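Local coordinates for protein thiamine pyrophosphokinase (Candida albicans, PDB 2G9Z) that probably transfers a pyrophosphate group from ATP to thiamine, making thiamine pyrophosphate, the active form of vitamin B1, at residues A[89-94]-A[128-133]. Sequence-based numbering, arbitrary orientation.
Sequences CADGGA and DSISPD. With MG (magnesium ion), chain C; MG (magnesium ion), chain D; VNP (3-[(4-amino-2-methylpyrimidin-5-yl)methyl]-5-(2-{[hydroxy(phosphonoamino)phosphoryl]oxy}ethyl)-4-methyl-1,3-thiazol-3-I um), chain H.
Asp91 and Asp128 meet at a magnesium ion, in a carboxylate-lined magnesium site at the C-terminal edge of parallel strands in the alpha/beta catalytic domain of this kinase. Asp91 OD2 and Asp128 OD1 each bind this first magnesium at 2.3 Å. Asp126 and Asp155 complete its carboxylate set, while O1B of the bound imido analogue of thiamine pyrophosphate and a water also coordinate it. Asp128 reaches further: its CG stands between backbone N and carbonyl carbon (chi1 52°), and its OD2 binds a second magnesium at 2.1 Å. The carboxylate thus bridges two ions that share O1B, an arrangement that would probably draw charge from the imidodiphosphate group. Aspartate suits both places, being short and two-pronged: one oxygen for a metal, the other for a second metal (Asp128) or for a backbone amide (Asp91).

The next shell fixes the Asp91 carboxylate. CG lies anti to the backbone N (chi1 -166°), sending the group out to the backbone of 128-130. Ser129 N donates to Asp91 OD2 at 3.1 Å from the syn side, somewhat out of plane, and Asp128 N adds a weak bond to the same oxygen. Asp91 OD1, turned from the metal, takes Ile130 N at 2.6 Å from above the carboxylate plane. Three amides therefore help to orient a metal ligand.

Farther out, Asp91 and Gly92 form the corners of a type II' turn closed by Gly93 N to Ala90 O, carrying strand 86-90 into helix 93-100. Glycine at 92 lets Ser129 come close, with OG 2.7 Å from Gly92 N. Asn95 holds the loop through Ser129 O and Ser131 N, and Ser131 OG caps helix 132-139 at Val134 N. The apolar chain of Ile130 lies against the start of helix 93-100, its CD1 3.6 Å from the small methyl CB of Ala94.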
loop_
_atom_site.group_PDB
_atom_site.type_symbol
_atom_site.label_atom_id
_atom_site.label_comp_id
_atom_site.label_asym_id
_atom_site.label_seq_id
_atom_site.Cartn_x
_atom_site.Cartn_y
_atom_site.Cartn_z
ATOM N N CYS A 89 -9.979 10.687 16.322
ATOM C CA CYS A 89 -8.708 11.059 15.714
ATOM C C CYS A 89 -7.617 10.200 16.331
ATOM O O CYS A 89 -7.503 10.110 17.554
ATOM C CB CYS A 89 -8.361 12.530 15.965
ATOM S SG CYS A 89 -9.350 13.721 15.070
ATOM N N ALA A 90 -6.828 9.548 15.489
ATOM C CA ALA A 90 -5.730 8.730 15.978
ATOM C C ALA A 90 -4.506 9.640 16.043
ATOM O O ALA A 90 -3.914 9.958 15.015
ATOM C CB ALA A 90 -5.474 7.555 15.024
ATOM N N ASP A 91 -4.153 10.077 17.250
ATOM C CA ASP A 91 -2.998 10.947 17.475
ATOM C C ASP A 91 -2.889 12.059 16.431
ATOM O O ASP A 91 -3.721 12.964 16.398
ATOM C CB ASP A 91 -1.708 10.118 17.489
ATOM C CG ASP A 91 -0.515 10.887 18.050
ATOM O OD1 ASP A 91 -0.643 12.092 18.331
ATOM O OD2 ASP A 91 0.562 10.289 18.210
ATOM N N GLY A 92 -1.869 11.978 15.579
ATOM C CA GLY A 92 -1.655 12.980 14.546
ATOM C C GLY A 92 -2.883 13.340 13.731
ATOM O O GLY A 92 -2.954 14.425 13.154
ATOM N N GLY A 93 -3.850 12.430 13.670
ATOM C CA GLY A 93 -5.068 12.699 12.927
ATOM C C GLY A 93 -5.749 13.972 13.399
ATOM O O GLY A 93 -6.519 14.584 12.655
ATOM N N ALA A 94 -5.473 14.376 14.637
ATOM C CA ALA A 94 -6.056 15.596 15.184
ATOM C C ALA A 94 -5.476 16.810 14.456
ATOM O O ALA A 94 -6.194 17.770 14.171
ATOM C CB ALA A 94 -5.778 15.692 16.685
ATOM N N ASP A 128 2.700 10.994 20.057
ATOM C CA ASP A 128 4.035 11.438 19.688
ATOM C C ASP A 128 4.013 12.198 18.364
ATOM O O ASP A 128 5.059 12.588 17.849
ATOM C CB ASP A 128 5.002 10.256 19.604
ATOM C CG ASP A 128 4.486 9.134 18.733
ATOM O OD1 ASP A 128 3.440 9.295 18.074
ATOM O OD2 ASP A 128 5.148 8.083 18.710
ATOM N N SER A 129 2.817 12.414 17.820
ATOM C CA SER A 129 2.686 13.148 16.570
ATOM C C SER A 129 1.762 14.352 16.731
ATOM O O SER A 129 2.003 15.401 16.138
ATOM C CB SER A 129 2.175 12.231 15.448
ATOM O OG SER A 129 0.845 11.807 15.689
ATOM N N ILE A 130 0.712 14.215 17.539
ATOM C CA ILE A 130 -0.214 15.327 17.745
ATOM C C ILE A 130 0.571 16.526 18.292
ATOM O O ILE A 130 1.440 16.367 19.144
ATOM C CB ILE A 130 -1.349 14.942 18.736
ATOM C CG1 ILE A 130 -2.421 16.032 18.758
ATOM C CG2 ILE A 130 -0.785 14.746 20.135
ATOM C CD1 ILE A 130 -3.626 15.687 19.613
ATOM N N SER A 131 0.280 17.721 17.792
ATOM C CA SER A 131 0.987 18.909 18.252
ATOM C C SER A 131 0.368 19.444 19.538
ATOM O O SER A 131 -0.850 19.415 19.710
ATOM C CB SER A 131 0.960 20.003 17.178
ATOM O OG SER A 131 -0.336 20.555 17.045
ATOM N N PRO A 132 1.209 19.942 20.461
ATOM C CA PRO A 132 0.743 20.486 21.742
ATOM C C PRO A 132 -0.435 21.434 21.549
ATOM O O PRO A 132 -1.448 21.332 22.239
ATOM C CB PRO A 132 1.979 21.204 22.273
ATOM C CG PRO A 132 3.092 20.347 21.767
ATOM C CD PRO A 132 2.669 20.092 20.334
ATOM N N ASP A 133 -0.284 22.351 20.599
ATOM C CA ASP A 133 -1.316 23.330 20.280
ATOM C C ASP A 133 -2.643 22.693 19.892
ATOM O O ASP A 133 -3.697 23.064 20.410
ATOM C CB ASP A 133 -0.838 24.237 19.146
ATOM C CG ASP A 133 -0.084 25.447 19.651
ATOM O OD1 ASP A 133 0.752 25.290 20.567
ATOM O OD2 ASP A 133 -0.327 26.555 19.124
HETATM MG MG MG C . 1.435 8.193 17.633
HETATM MG MG MG D . 4.222 6.227 18.152
HETATM O O2G VNP H . 5.194 5.571 16.431
HETATM P PG VNP H . 4.589 5.656 14.944
HETATM O O3G VNP H . 5.530 5.079 13.958
HETATM O O1G VNP H . 4.313 7.217 14.666
HETATM N N3B VNP H . 3.150 4.900 14.935
HETATM P PB VNP H . 2.361 4.969 16.351
HETATM O O2B VNP H . 1.012 4.390 16.172
HETATM O O1B VNP H . 2.446 6.358 16.855
HETATM O O1 VNP H . 3.223 4.025 17.332
HETATM C C7 VNP H . 3.444 2.627 17.115
HETATM C C12 VNP H . 3.639 2.004 18.499
HETATM C C11 VNP H . 3.998 0.515 18.543
HETATM C C10 VNP H . 5.462 0.157 18.279
HETATM C CM4 VNP H . 6.622 1.087 18.642
HETATM S S1 VNP H . 3.170 -0.601 17.362
HETATM C C9 VNP H . 4.549 -1.674 17.278
HETATM N N5 VNP H . 5.642 -1.027 17.685
HETATM C C7A VNP H . 7.000 -1.527 17.418
HETATM C C5A VNP H . 7.079 -3.051 17.289
HETATM C C6A VNP H . 7.467 -3.545 16.050
HETATM N N1A VNP H . 7.676 -4.837 15.869
HETATM C C2A VNP H . 7.515 -5.708 16.873
HETATM C CM2 VNP H . 7.795 -7.194 16.640
HETATM N N3A VNP H . 7.129 -5.279 18.084
HETATM C C4A VNP H . 6.907 -3.977 18.315
HETATM N N4A VNP H . 6.513 -3.593 19.525
HETATM O O HOH W 1 1.823 8.719 15.361
#